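Local structure of Xaa-Pro aminopeptidase (Thermococcus sibiricus MM 739, 4RGZ) at residues G233-V238 with I305-E310. The protein is a zinc-binding metallopeptidase of the M24B family that probably acts as an aminopeptidase or prolidase, cleaving peptide bonds that precede proline. Residues are numbered along the deposited sequence; the frame is centred on the assembly and turned at random.
Sequences GYCSDV and IDVHEE. With ZN (zinc ion), chain E.
Ile305 lays its CG1 over one face of the Tyr234 ring, a CH-pi contact 4.2 Å from the ring centroid and 24° off the normal, displaced toward the CE2–CZ rim. With CG anti to the carbonyl carbon (chi1 -67°), the tyrosine swings its ring toward the loop 305-310, and its OH reaches a hydrogen bond with Glu145. Gly233 belongs to this tight end, its O 3.6 Å from Ile305 CA; at the partly exposed margin a water joins the two backbones, donating to Gly233 O and to Ile305 O, 2.6 Å from the latter. Alongside, Cys235 points its SG at the loop backbone, resting 3.9 Å from Val307 N. Replacing Tyr234 by alanine is likely to open a gap beside Ile305 CG1 and leave Glu145 without its hydroxyl partner.

The packing is looser toward the metal. There Val307 CG1 comes no closer than 4.3 Å to Asp237 OD2, while Asp237 OD1 binds the zinc ion at 2.1 Å, together with Asp226, Glu344 and a water. The loop meanwhile braces itself: Asp306 N, approaching from above the plane of the Glu309 carboxylate, donates to OE2 at 3.1 Å, and that carboxylate is salt-bridged to Arg138 and Lys141.

The contact thus illustrates how an M24 peptidase sets a loop against the strand carrying a metal ligand. Residues 234-238 form the start of strand 234-243, which pairs antiparallel with strand 222-231, with Gly233 just before it; helix 143-164 packs on Tyr234 and Ser236, and helix 30-35 touches Ile305 in the loop between strands 300-302 and 311-313.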
# COMPACT_ATOMS: atom_id res chain seq x y z
N GLY A 233 -13.11 -2.32 -8.09
CA GLY A 233 -11.78 -2.92 -8.08
C GLY A 233 -10.92 -2.58 -9.27
O GLY A 233 -9.70 -2.76 -9.23
N TYR A 234 -11.52 -2.08 -10.33
CA TYR A 234 -10.74 -1.76 -11.51
C TYR A 234 -10.26 -0.28 -11.53
O TYR A 234 -10.90 0.61 -10.94
CB TYR A 234 -11.48 -2.19 -12.78
CG TYR A 234 -11.59 -3.72 -12.85
CD1 TYR A 234 -12.49 -4.42 -12.04
CD2 TYR A 234 -10.75 -4.45 -13.71
CE1 TYR A 234 -12.54 -5.79 -12.06
CE2 TYR A 234 -10.81 -5.83 -13.74
CZ TYR A 234 -11.71 -6.48 -12.92
OH TYR A 234 -11.75 -7.84 -12.96
N CYS A 235 -9.17 -0.06 -12.25
CA CYS A 235 -8.33 1.13 -12.12
C CYS A 235 -8.34 2.06 -13.34
O CYS A 235 -8.21 1.63 -14.54
CB CYS A 235 -6.87 0.67 -11.87
SG CYS A 235 -6.50 0.09 -10.21
N SER A 236 -8.42 3.35 -13.05
CA SER A 236 -8.19 4.35 -14.06
C SER A 236 -7.00 5.17 -13.64
O SER A 236 -6.48 5.01 -12.49
CB SER A 236 -9.41 5.24 -14.18
OG SER A 236 -9.59 6.03 -13.04
N ASP A 237 -6.57 6.04 -14.55
CA ASP A 237 -5.26 6.70 -14.45
C ASP A 237 -5.22 7.79 -15.53
O ASP A 237 -5.10 7.51 -16.74
CB ASP A 237 -4.16 5.66 -14.69
CG ASP A 237 -2.76 6.21 -14.49
OD1 ASP A 237 -2.60 7.37 -14.02
OD2 ASP A 237 -1.80 5.47 -14.82
N VAL A 238 -5.32 9.04 -15.10
CA VAL A 238 -5.32 10.11 -16.04
C VAL A 238 -4.27 11.13 -15.59
O VAL A 238 -3.96 11.24 -14.38
CB VAL A 238 -6.74 10.71 -16.11
CG1 VAL A 238 -7.07 11.48 -14.86
CG2 VAL A 238 -6.92 11.54 -17.35
N ILE A 305 -6.91 -4.79 -12.13
CA ILE A 305 -7.06 -4.77 -10.69
C ILE A 305 -5.87 -4.05 -10.10
O ILE A 305 -5.91 -3.57 -8.98
CB ILE A 305 -7.17 -6.20 -10.14
CG1 ILE A 305 -8.45 -6.83 -10.67
CG2 ILE A 305 -7.22 -6.21 -8.61
CD1 ILE A 305 -8.30 -8.29 -10.98
N ASP A 306 -4.81 -3.97 -10.90
CA ASP A 306 -3.63 -3.18 -10.59
C ASP A 306 -3.45 -2.03 -11.55
O ASP A 306 -3.85 -2.14 -12.69
CB ASP A 306 -2.44 -4.09 -10.72
CG ASP A 306 -2.40 -5.11 -9.65
OD1 ASP A 306 -2.97 -4.87 -8.56
OD2 ASP A 306 -1.81 -6.17 -9.88
N VAL A 307 -2.84 -0.94 -11.07
CA VAL A 307 -2.51 0.20 -11.91
C VAL A 307 -1.37 -0.03 -12.90
O VAL A 307 -1.25 0.68 -13.91
CB VAL A 307 -2.08 1.45 -11.12
CG1 VAL A 307 -2.81 2.66 -11.69
CG2 VAL A 307 -2.32 1.31 -9.62
N HIS A 308 -0.49 -1.00 -12.62
CA HIS A 308 0.48 -1.39 -13.62
C HIS A 308 0.31 -2.85 -13.88
O HIS A 308 0.44 -3.70 -12.99
CB HIS A 308 1.90 -1.08 -13.18
CG HIS A 308 2.24 0.39 -13.13
ND1 HIS A 308 1.32 1.37 -13.29
CD2 HIS A 308 3.46 1.04 -12.93
CE1 HIS A 308 1.91 2.57 -13.20
NE2 HIS A 308 3.22 2.37 -12.99
N GLU A 309 0.00 -3.17 -15.12
CA GLU A 309 0.02 -4.54 -15.56
C GLU A 309 0.18 -4.57 -17.06
O GLU A 309 0.29 -3.51 -17.71
CB GLU A 309 -1.23 -5.28 -15.11
CG GLU A 309 -2.51 -4.47 -15.09
CD GLU A 309 -3.68 -5.33 -14.69
OE1 GLU A 309 -4.40 -5.81 -15.63
OE2 GLU A 309 -3.85 -5.55 -13.45
N GLU A 310 0.22 -5.78 -17.60
CA GLU A 310 0.37 -5.97 -19.03
C GLU A 310 -0.93 -5.49 -19.69
O GLU A 310 -2.01 -5.63 -19.12
CB GLU A 310 0.73 -7.43 -19.31
CG GLU A 310 1.38 -7.69 -20.68
CD GLU A 310 2.83 -7.19 -20.81
OE1 GLU A 310 3.66 -7.48 -19.90
OE2 GLU A 310 3.14 -6.51 -21.83
ZN ZN E . -0.87 8.33 -14.61
O HOH W 1 -7.81 -3.55 -7.14
O HOH W 2 0.81 7.11 -14.83